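Ribonucleoside-diphosphate reductase, alpha chain (Actinobacillus ureae ATCC 25976, PDB 6DQX) is the catalytic alpha subunit of a class Id ribonucleotide reductase, which probably converts ribonucleoside diphosphates to deoxyribonucleoside diphosphates. Local coordinates at residues L163-I168 with I205-Y210; V289-S294 with Y314-V319; A308-T313 with L385-E390. All blocks are in the same frame, centred on the assembly; numbering follows the deposited sequence.

All three contacts are largely buried. Interaction 2 has no exposed residue among those that touch, while interactions 1 and 3 have exposed rims (Q206 and L207; K386). Interaction 1 is held by a carboxylate on two backbone amides. It lies beside the subunit interface, about 38 Å from interaction 3 and 28 Å from interaction 2, measured between centres. Interactions 2 and 3 share helix 308-327 and touch each other, partly through Y314 OH and E390 OE1. Interaction 2 is mostly apolar, with no hydrogen bond across it, and sets the helix on strand 288-296. Interaction 3 sets the helix start against helix 367-395, with a salt bridge. Interactions 1 and 2 reach the same sheet.

Interaction 1. Residues L163-I168 with I205-Y210; sequences LFDTVI and IQLMYY
The carboxylate of D165 is the flat group of this contact. Under one face lie the methyl carbons CG2 and CD1 of I205; CG2 is 3.6 Å from D165 OD1. On the other side of the plane L207 CB comes within 3.4 Å of D165 OD1. M208 CG stands near the plane, at the edge between D165 OD1 and CB. Both polar bonds go to that one oxygen. L207 N reaches D165 OD1 at 2.9 Å on the syn lone pair, with an N-H...O angle of 149°. M208 N meets D165 OD1 at 3.0 Å, almost in line with the C-O bond and straighter, at 162°. Two successive amides of the loop thus share a single acceptor. D165 reaches them because its CG points away from the backbone N (chi1 -171°), out from the helix toward the loop. The two bonds hold OD1 firmly in place. They also satisfy two backbone N-H groups just before the chain enters a strand.

One helix turn further on, I168 CD1 packs 4.0 Å from L207 CB and the same distance from M208 CB. It adds an apolar patch beside the polar one.

T166 of the helix is hydrogen-bonded to T166 of the second subunit. Helix 156-170 crosses over between the parallel strands 134-137 and 181-186, a beta-alpha-beta unit of the reductase barrel. F164 meets the rings of F181, nearly parallel, and F138, nearly perpendicular, and reaches helix 114-130. The contact joins helix 156-170 to the loop entering strand 209-213, the parallel neighbour of strand 181-186.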
loop_
_atom_site.group_PDB
_atom_site.type_symbol
_atom_site.label_atom_id
_atom_site.label_comp_id
_atom_site.label_asym_id
_atom_site.label_seq_id
_atom_site.Cartn_x
_atom_site.Cartn_y
_atom_site.Cartn_z
ATOM N N LEU A 163 -1.184 2.786 -5.903
ATOM C CA LEU A 163 -0.842 2.382 -4.563
ATOM C C LEU A 163 -0.484 3.573 -3.674
ATOM O O LEU A 163 -0.902 3.680 -2.529
ATOM C CB LEU A 163 0.332 1.416 -4.659
ATOM C CG LEU A 163 0.810 0.602 -3.489
ATOM C CD1 LEU A 163 -0.334 0.036 -2.663
ATOM C CD2 LEU A 163 1.703 -0.499 -4.057
ATOM N N PHE A 164 0.274 4.510 -4.231
ATOM C CA PHE A 164 0.716 5.661 -3.438
ATOM C C PHE A 164 -0.414 6.648 -3.203
ATOM O O PHE A 164 -0.535 7.208 -2.118
ATOM C CB PHE A 164 1.936 6.281 -4.108
ATOM C CG PHE A 164 3.112 5.359 -4.102
ATOM C CD1 PHE A 164 3.925 5.290 -2.976
ATOM C CD2 PHE A 164 3.352 4.489 -5.157
ATOM C CE1 PHE A 164 4.988 4.397 -2.927
ATOM C CE2 PHE A 164 4.411 3.589 -5.116
ATOM C CZ PHE A 164 5.236 3.547 -3.994
ATOM N N ASP A 165 -1.248 6.831 -4.217
ATOM C CA ASP A 165 -2.454 7.640 -4.098
ATOM C C ASP A 165 -3.373 7.110 -2.984
ATOM O O ASP A 165 -3.902 7.877 -2.183
ATOM C CB ASP A 165 -3.162 7.679 -5.452
ATOM C CG ASP A 165 -4.311 8.667 -5.485
ATOM O OD1 ASP A 165 -4.103 9.885 -5.732
ATOM O OD2 ASP A 165 -5.433 8.208 -5.276
ATOM N N THR A 166 -3.526 5.784 -2.896
ATOM C CA THR A 166 -4.294 5.197 -1.795
ATOM C C THR A 166 -3.629 5.348 -0.445
ATOM O O THR A 166 -4.310 5.645 0.542
ATOM C CB THR A 166 -4.594 3.695 -2.060
ATOM O OG1 THR A 166 -5.386 3.597 -3.240
ATOM C CG2 THR A 166 -5.367 3.090 -0.934
ATOM N N VAL A 167 -2.314 5.164 -0.381
ATOM C CA VAL A 167 -1.617 5.303 0.895
ATOM C C VAL A 167 -1.918 6.673 1.511
ATOM O O VAL A 167 -2.260 6.757 2.695
ATOM C CB VAL A 167 -0.094 5.099 0.776
ATOM C CG1 VAL A 167 0.612 5.569 2.044
ATOM C CG2 VAL A 167 0.254 3.655 0.507
ATOM N N ILE A 168 -1.803 7.737 0.710
ATOM C CA ILE A 168 -2.049 9.095 1.242
ATOM C C ILE A 168 -3.540 9.387 1.486
ATOM O O ILE A 168 -3.872 10.178 2.367
ATOM C CB ILE A 168 -1.375 10.213 0.411
ATOM C CG1 ILE A 168 -2.092 10.440 -0.924
ATOM C CG2 ILE A 168 0.098 9.900 0.219
ATOM C CD1 ILE A 168 -1.484 11.532 -1.771
ATOM N N ILE A 205 -6.377 8.550 -10.237
ATOM C CA ILE A 205 -5.474 9.379 -9.427
ATOM C C ILE A 205 -6.010 10.806 -9.278
ATOM O O ILE A 205 -5.995 11.569 -10.236
ATOM C CB ILE A 205 -4.081 9.464 -10.076
ATOM C CG1 ILE A 205 -3.520 8.068 -10.380
ATOM C CG2 ILE A 205 -3.131 10.274 -9.189
ATOM C CD1 ILE A 205 -3.419 7.150 -9.198
ATOM N N GLN A 206 -6.460 11.140 -8.077
ATOM C CA GLN A 206 -7.022 12.459 -7.735
ATOM C C GLN A 206 -6.279 13.182 -6.601
ATOM O O GLN A 206 -6.437 14.383 -6.478
ATOM C CB GLN A 206 -8.487 12.311 -7.325
ATOM C CG GLN A 206 -9.420 11.787 -8.411
ATOM C CD GLN A 206 -9.501 12.696 -9.615
ATOM O OE1 GLN A 206 -9.422 13.919 -9.500
ATOM N NE2 GLN A 206 -9.625 12.099 -10.789
ATOM N N LEU A 207 -5.487 12.477 -5.781
ATOM C CA LEU A 207 -4.939 13.069 -4.544
ATOM C C LEU A 207 -3.469 13.434 -4.687
ATOM O O LEU A 207 -3.059 14.504 -4.253
ATOM C CB LEU A 207 -5.125 12.133 -3.341
ATOM C CG LEU A 207 -6.559 11.630 -3.073
ATOM C CD1 LEU A 207 -6.668 11.005 -1.684
ATOM C CD2 LEU A 207 -7.603 12.725 -3.229
ATOM N N MET A 208 -2.679 12.535 -5.262
ATOM C CA MET A 208 -1.250 12.764 -5.388
ATOM C C MET A 208 -0.980 13.756 -6.505
ATOM O O MET A 208 -1.771 13.894 -7.468
ATOM C CB MET A 208 -0.473 11.469 -5.603
ATOM C CG MET A 208 -0.732 10.738 -6.893
ATOM S SD MET A 208 0.389 9.350 -7.099
ATOM C CE MET A 208 1.672 10.063 -8.105
ATOM N N TYR A 209 0.120 14.482 -6.347
ATOM C CA TYR A 209 0.615 15.357 -7.410
ATOM C C TYR A 209 1.641 14.624 -8.258
ATOM O O TYR A 209 2.075 13.511 -7.922
ATOM C CB TYR A 209 1.253 16.606 -6.799
ATOM C CG TYR A 209 0.314 17.369 -5.918
ATOM C CD1 TYR A 209 -0.820 17.987 -6.455
ATOM C CD2 TYR A 209 0.544 17.470 -4.545
ATOM C CE1 TYR A 209 -1.704 18.687 -5.645
ATOM C CE2 TYR A 209 -0.334 18.172 -3.717
ATOM C CZ TYR A 209 -1.453 18.776 -4.274
ATOM O OH TYR A 209 -2.324 19.459 -3.454
ATOM N N TYR A 210 2.025 15.227 -9.375
ATOM C CA TYR A 210 3.101 14.702 -10.180
ATOM C C TYR A 210 3.898 15.761 -10.906
ATOM O O TYR A 210 3.436 16.883 -11.118
ATOM C CB TYR A 210 2.658 13.606 -11.180
ATOM C CG TYR A 210 1.878 14.086 -12.410
ATOM C CD1 TYR A 210 0.659 14.731 -12.278
ATOM C CD2 TYR A 210 2.388 13.905 -13.676
ATOM C CE1 TYR A 210 -0.043 15.185 -13.395
ATOM C CE2 TYR A 210 1.709 14.340 -14.797
ATOM C CZ TYR A 210 0.492 14.963 -14.644
ATOM O OH TYR A 210 -0.127 15.389 -15.768
#

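Interaction 2. Residues V289-S294 with Y314-V319. With EDO (1,2-ethanediol), chain F.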
loop_
_atom_site.group_PDB
_atom_site.type_symbol
_atom_site.label_atom_id
_atom_site.label_comp_id
_atom_site.label_asym_id
_atom_site.label_seq_id
_atom_site.Cartn_x
_atom_site.Cartn_y
_atom_site.Cartn_z
ATOM N N VAL A 289 16.552 13.155 2.240
ATOM C CA VAL A 289 15.852 13.985 3.189
ATOM C C VAL A 289 16.627 15.287 3.357
ATOM O O VAL A 289 17.830 15.350 3.109
ATOM C CB VAL A 289 15.651 13.298 4.552
ATOM C CG1 VAL A 289 14.753 12.080 4.411
ATOM C CG2 VAL A 289 16.978 12.856 5.164
ATOM N N CYS A 290 15.931 16.301 3.851
ATOM C CA CYS A 290 16.543 17.625 4.038
ATOM C C CYS A 290 15.721 18.393 5.063
ATOM O O CYS A 290 14.558 18.086 5.287
ATOM C CB CYS A 290 16.557 18.356 2.694
ATOM S SG CYS A 290 17.663 19.773 2.604
ATOM N N CYS A 291 16.316 19.381 5.697
ATOM C CA CYS A 291 15.568 20.236 6.601
ATOM C C CYS A 291 15.753 21.656 6.150
ATOM O O CYS A 291 16.669 21.962 5.377
ATOM C CB CYS A 291 16.008 20.067 8.029
ATOM S SG CYS A 291 17.742 20.388 8.285
ATOM N N LEU A 292 14.875 22.512 6.609
ATOM C CA LEU A 292 14.871 23.879 6.128
ATOM C C LEU A 292 14.565 24.853 7.215
ATOM O O LEU A 292 13.945 24.527 8.222
ATOM C CB LEU A 292 13.905 24.049 4.961
ATOM C CG LEU A 292 12.397 24.098 5.141
ATOM C CD1 LEU A 292 11.905 25.484 5.542
ATOM C CD2 LEU A 292 11.667 23.672 3.862
ATOM N N SER A 293 15.052 26.059 6.989
ATOM C CA SER A 293 14.639 27.237 7.702
ATOM C C SER A 293 15.088 28.378 6.778
ATOM O O SER A 293 15.759 28.118 5.773
ATOM C CB SER A 293 15.258 27.309 9.099
ATOM O OG SER A 293 14.641 26.413 10.013
ATOM N N SER A 294 14.669 29.595 7.072
ATOM C CA SER A 294 14.726 30.685 6.075
ATOM C C SER A 294 15.166 32.019 6.651
ATOM O O SER A 294 14.768 32.405 7.760
ATOM C CB SER A 294 13.364 30.867 5.406
ATOM O OG SER A 294 12.746 29.598 5.122
ATOM N N TYR A 314 24.399 26.329 11.265
ATOM C CA TYR A 314 24.727 25.520 12.449
ATOM C C TYR A 314 23.470 24.878 13.010
ATOM O O TYR A 314 23.470 23.695 13.346
ATOM C CB TYR A 314 25.369 26.367 13.533
ATOM C CG TYR A 314 26.861 26.582 13.411
ATOM C CD1 TYR A 314 27.448 26.986 12.216
ATOM C CD2 TYR A 314 27.689 26.392 14.516
ATOM C CE1 TYR A 314 28.820 27.208 12.129
ATOM C CE2 TYR A 314 29.057 26.601 14.441
ATOM C CZ TYR A 314 29.617 27.014 13.254
ATOM O OH TYR A 314 30.968 27.242 13.204
ATOM N N PHE A 315 22.382 25.650 13.043
ATOM C CA PHE A 315 21.116 25.145 13.585
ATOM C C PHE A 315 20.579 24.007 12.740
ATOM O O PHE A 315 20.159 22.972 13.276
ATOM C CB PHE A 315 20.071 26.261 13.695
ATOM C CG PHE A 315 18.734 25.786 14.153
ATOM C CD1 PHE A 315 18.573 25.378 15.456
ATOM C CD2 PHE A 315 17.632 25.758 13.281
ATOM C CE1 PHE A 315 17.342 24.936 15.907
ATOM C CE2 PHE A 315 16.402 25.328 13.725
ATOM C CZ PHE A 315 16.251 24.938 15.047
ATOM N N LEU A 316 20.581 24.190 11.423
ATOM C CA LEU A 316 20.103 23.151 10.513
ATOM C C LEU A 316 20.953 21.882 10.582
ATOM O O LEU A 316 20.430 20.767 10.497
ATOM C CB LEU A 316 20.011 23.692 9.096
ATOM C CG LEU A 316 18.880 24.720 8.904
ATOM C CD1 LEU A 316 18.832 25.160 7.468
ATOM C CD2 LEU A 316 17.514 24.167 9.323
ATOM N N ASP A 317 22.253 22.033 10.817
ATOM C CA ASP A 317 23.075 20.844 11.004
ATOM C C ASP A 317 22.693 20.064 12.259
ATOM O O ASP A 317 22.655 18.849 12.216
ATOM C CB ASP A 317 24.552 21.175 11.009
ATOM C CG ASP A 317 25.412 19.954 10.815
ATOM O OD1 ASP A 317 25.215 19.247 9.803
ATOM O OD2 ASP A 317 26.298 19.690 11.661
ATOM N N VAL A 318 22.392 20.739 13.366
ATOM C CA VAL A 318 21.931 19.989 14.562
ATOM C C VAL A 318 20.544 19.399 14.396
ATOM O O VAL A 318 20.250 18.355 14.968
ATOM C CB VAL A 318 21.992 20.802 15.873
ATOM C CG1 VAL A 318 23.387 21.235 16.115
ATOM C CG2 VAL A 318 21.092 22.007 15.909
ATOM N N VAL A 319 19.689 20.057 13.605
ATOM C CA VAL A 319 18.423 19.477 13.216
ATOM C C VAL A 319 18.614 18.151 12.473
ATOM O O VAL A 319 17.965 17.147 12.799
ATOM C CB VAL A 319 17.572 20.485 12.401
ATOM C CG1 VAL A 319 16.354 19.804 11.789
ATOM C CG2 VAL A 319 17.152 21.672 13.288
HETATM C C1 EDO F . 26.128 18.434 16.316
HETATM O O1 EDO F . 24.827 17.830 16.324
HETATM C C2 EDO F . 26.402 19.174 15.018
HETATM O O2 EDO F . 26.037 18.386 13.891
#
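L316 packs on C291, L292 and S293 where a helix of the ribonucleotide reductase alpha/beta barrel lies on its sheet. Strand 288-296, helix 308-327 and the parallel strand 347-351 form a beta-alpha-beta crossover whose connection also holds helices 300-303 and 334-343. Strand 292-294 and helix 314-319 run nearly antiparallel, at 160°, with their axes 9.0 Å apart.

The L316 side chain can be followed outward. CB lies 4.1 Å from C291 SG. CG stands anti to the carbonyl carbon (chi1 -70°), and the fork opens toward the strand. CD1 comes to the backbone amide of S293. CD2 goes deeper: it lies 3.7 Å from the carbonyl carbon C of L292, equally near S293 OG, and 3.9 Å from C291 SG. The branch therefore touches the L292 carbonyl carbon and the side chains of C291 and S293, the residues on either side of L292. The closest approach of L316 to the cysteine is from its backbone: L316 O lies 3.5 Å from C291 SG. S293 N is buried here without a partner in the model.

The next helix turn extends the patch. V319 CG1 sits 3.8 Å from C291 CB. V319 CG2 lies over one face of the F315 ring, offset toward its rim. S293 OG approaches the edge of that ring and stays close to its plane. The hydroxyl itself donates to the carbonyl of its own neighbour, S293 OG to L292 O at 2.7 Å. I91 of helix 89-94 also packs on S293, F315, L316 and V319, closing in the apolar layer.

D317 points away from the strand, and its carboxylate forms salt bridges with R344 and R407. A 1,2-ethanediol, probably from the crystallisation liquor, donates from its O2 to D317 OD2 at 2.6 Å.

Interaction 3. Residues A308-T313 with L385-E390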
loop_
_atom_site.group_PDB
_atom_site.type_symbol
_atom_site.label_atom_id
_atom_site.label_comp_id
_atom_site.label_asym_id
_atom_site.label_seq_id
_atom_site.Cartn_x
_atom_site.Cartn_y
_atom_site.Cartn_z
ATOM N N ALA A 308 24.310 35.873 11.378
ATOM C CA ALA A 308 22.978 35.235 11.389
ATOM C C ALA A 308 22.844 34.032 10.417
ATOM O O ALA A 308 22.381 32.963 10.832
ATOM C CB ALA A 308 21.860 36.252 11.170
ATOM N N PRO A 309 23.278 34.167 9.152
ATOM C CA PRO A 309 23.192 32.996 8.251
ATOM C C PRO A 309 24.021 31.820 8.707
ATOM O O PRO A 309 23.579 30.671 8.602
ATOM C CB PRO A 309 23.688 33.530 6.916
ATOM C CG PRO A 309 23.476 34.988 7.004
ATOM C CD PRO A 309 23.765 35.344 8.425
ATOM N N GLU A 310 25.186 32.095 9.293
ATOM C CA GLU A 310 26.018 31.038 9.840
ATOM C C GLU A 310 25.365 30.334 11.017
ATOM O O GLU A 310 25.413 29.093 11.126
ATOM C CB GLU A 310 27.368 31.608 10.264
ATOM C CG GLU A 310 28.183 32.099 9.080
ATOM C CD GLU A 310 28.001 33.557 8.743
ATOM O OE1 GLU A 310 26.898 34.135 8.913
ATOM O OE2 GLU A 310 28.992 34.140 8.220
ATOM N N VAL A 311 24.748 31.124 11.896
ATOM C CA VAL A 311 24.032 30.563 13.051
ATOM C C VAL A 311 22.895 29.674 12.584
ATOM O O VAL A 311 22.708 28.576 13.141
ATOM C CB VAL A 311 23.572 31.681 14.033
ATOM C CG1 VAL A 311 22.505 31.208 15.011
ATOM C CG2 VAL A 311 24.800 32.184 14.799
ATOM N N LEU A 312 22.164 30.118 11.558
ATOM C CA LEU A 312 21.062 29.310 11.039
ATOM C C LEU A 312 21.582 27.998 10.385
ATOM O O LEU A 312 20.974 26.935 10.545
ATOM C CB LEU A 312 20.175 30.134 10.094
ATOM C CG LEU A 312 18.810 29.502 9.794
ATOM C CD1 LEU A 312 17.945 29.373 11.056
ATOM C CD2 LEU A 312 18.070 30.316 8.739
ATOM N N THR A 313 22.722 28.065 9.698
ATOM C CA THR A 313 23.362 26.877 9.126
ATOM C C THR A 313 23.753 25.835 10.203
ATOM O O THR A 313 23.444 24.625 10.076
ATOM C CB THR A 313 24.576 27.282 8.271
ATOM O OG1 THR A 313 24.141 28.216 7.267
ATOM C CG2 THR A 313 25.235 26.064 7.638
ATOM N N LEU A 385 28.335 28.417 3.002
ATOM C CA LEU A 385 29.464 27.550 2.743
ATOM C C LEU A 385 30.555 27.684 3.821
ATOM O O LEU A 385 31.097 26.690 4.292
ATOM C CB LEU A 385 30.079 27.831 1.362
ATOM C CG LEU A 385 31.326 27.042 0.994
ATOM C CD1 LEU A 385 31.076 25.534 1.145
ATOM C CD2 LEU A 385 31.789 27.387 -0.425
ATOM N N LYS A 386 30.865 28.908 4.200
ATOM C CA LYS A 386 31.838 29.142 5.270
ATOM C C LYS A 386 31.431 28.404 6.530
ATOM O O LYS A 386 32.249 27.750 7.169
ATOM C CB LYS A 386 31.954 30.636 5.545
ATOM C CG LYS A 386 32.905 31.002 6.679
ATOM C CD LYS A 386 32.944 32.501 6.894
ATOM C CE LYS A 386 31.644 32.998 7.492
ATOM N NZ LYS A 386 31.778 34.285 8.223
ATOM N N ALA A 387 30.151 28.507 6.876
ATOM C CA ALA A 387 29.628 27.862 8.055
ATOM C C ALA A 387 29.756 26.321 7.970
ATOM O O ALA A 387 30.177 25.665 8.933
ATOM C CB ALA A 387 28.191 28.309 8.314
ATOM N N SER A 388 29.488 25.763 6.794
ATOM C CA SER A 388 29.581 24.309 6.591
ATOM C C SER A 388 31.038 23.837 6.692
ATOM O O SER A 388 31.316 22.781 7.245
ATOM C CB SER A 388 29.029 23.899 5.239
ATOM O OG SER A 388 28.827 22.504 5.192
ATOM N N GLN A 389 31.958 24.656 6.185
ATOM C CA GLN A 389 33.407 24.392 6.363
ATOM C C GLN A 389 33.834 24.387 7.830
ATOM O O GLN A 389 34.553 23.492 8.249
ATOM C CB GLN A 389 34.242 25.401 5.551
ATOM C CG GLN A 389 34.109 25.229 4.035
ATOM C CD GLN A 389 34.613 26.421 3.238
ATOM O OE1 GLN A 389 34.807 27.500 3.768
ATOM N NE2 GLN A 389 34.802 26.225 1.960
ATOM N N GLU A 390 33.378 25.365 8.619
ATOM C CA GLU A 390 33.651 25.428 10.065
ATOM C C GLU A 390 33.050 24.229 10.807
ATOM O O GLU A 390 33.682 23.646 11.710
ATOM C CB GLU A 390 33.071 26.698 10.701
ATOM C CG GLU A 390 33.664 27.999 10.179
ATOM C CD GLU A 390 32.836 29.243 10.485
ATOM O OE1 GLU A 390 31.721 29.182 11.091
ATOM O OE2 GLU A 390 33.321 30.321 10.101
#
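A387 CB lies between E310 and T313, side chains one turn apart on the facing helix. It is 3.8 Å from E310 CA and 3.8 Å from T313 CB. E310 CB and CG flank the same methyl, and so does T313 CG2. The small side chain lets the backbones come close: the CA atoms of E310 and A387 are 5.1 Å apart.

Beside this apolar centre is a salt bridge. K386 NZ donates to E310 OE2 at 2.8 Å. It arrives on the anti side of the oxygen, 18° out of the carboxylate plane. The lysine chain starts extended and bends at chi3 (70°), which swings the amine across to the glutamate. E310 bends too, at chi2, and the two chains cross at a slant. The same OE2 also pairs with K383, so two lysines meet one carboxylate oxygen. This probably helps keep E310 ionised despite its burial.

The axes of segments 308-313 and 385-390 cross at -48° and approach to 8.7 Å. Such an angle is consistent with ridges-into-grooves packing. In the reductase barrel, the contact sets the first turns of helix 308-327 against the long helix 367-395.

Further out, T313 is fixed by its own helix. T313 OG1 donates to P309 O at 2.9 Å. The amide T313 N reaches P309 O from the opposite face of the carbonyl plane. With the hydroxyl used in this way, T313 CG2 is turned toward the partner helix. On the far helix, S388 OG is hydrogen-bonded to N408. One turn beyond K386, E390 OE1 is bonded to Y314 OH, while E390 OE2 stays 6.1 Å from the like-charged E310 OE2.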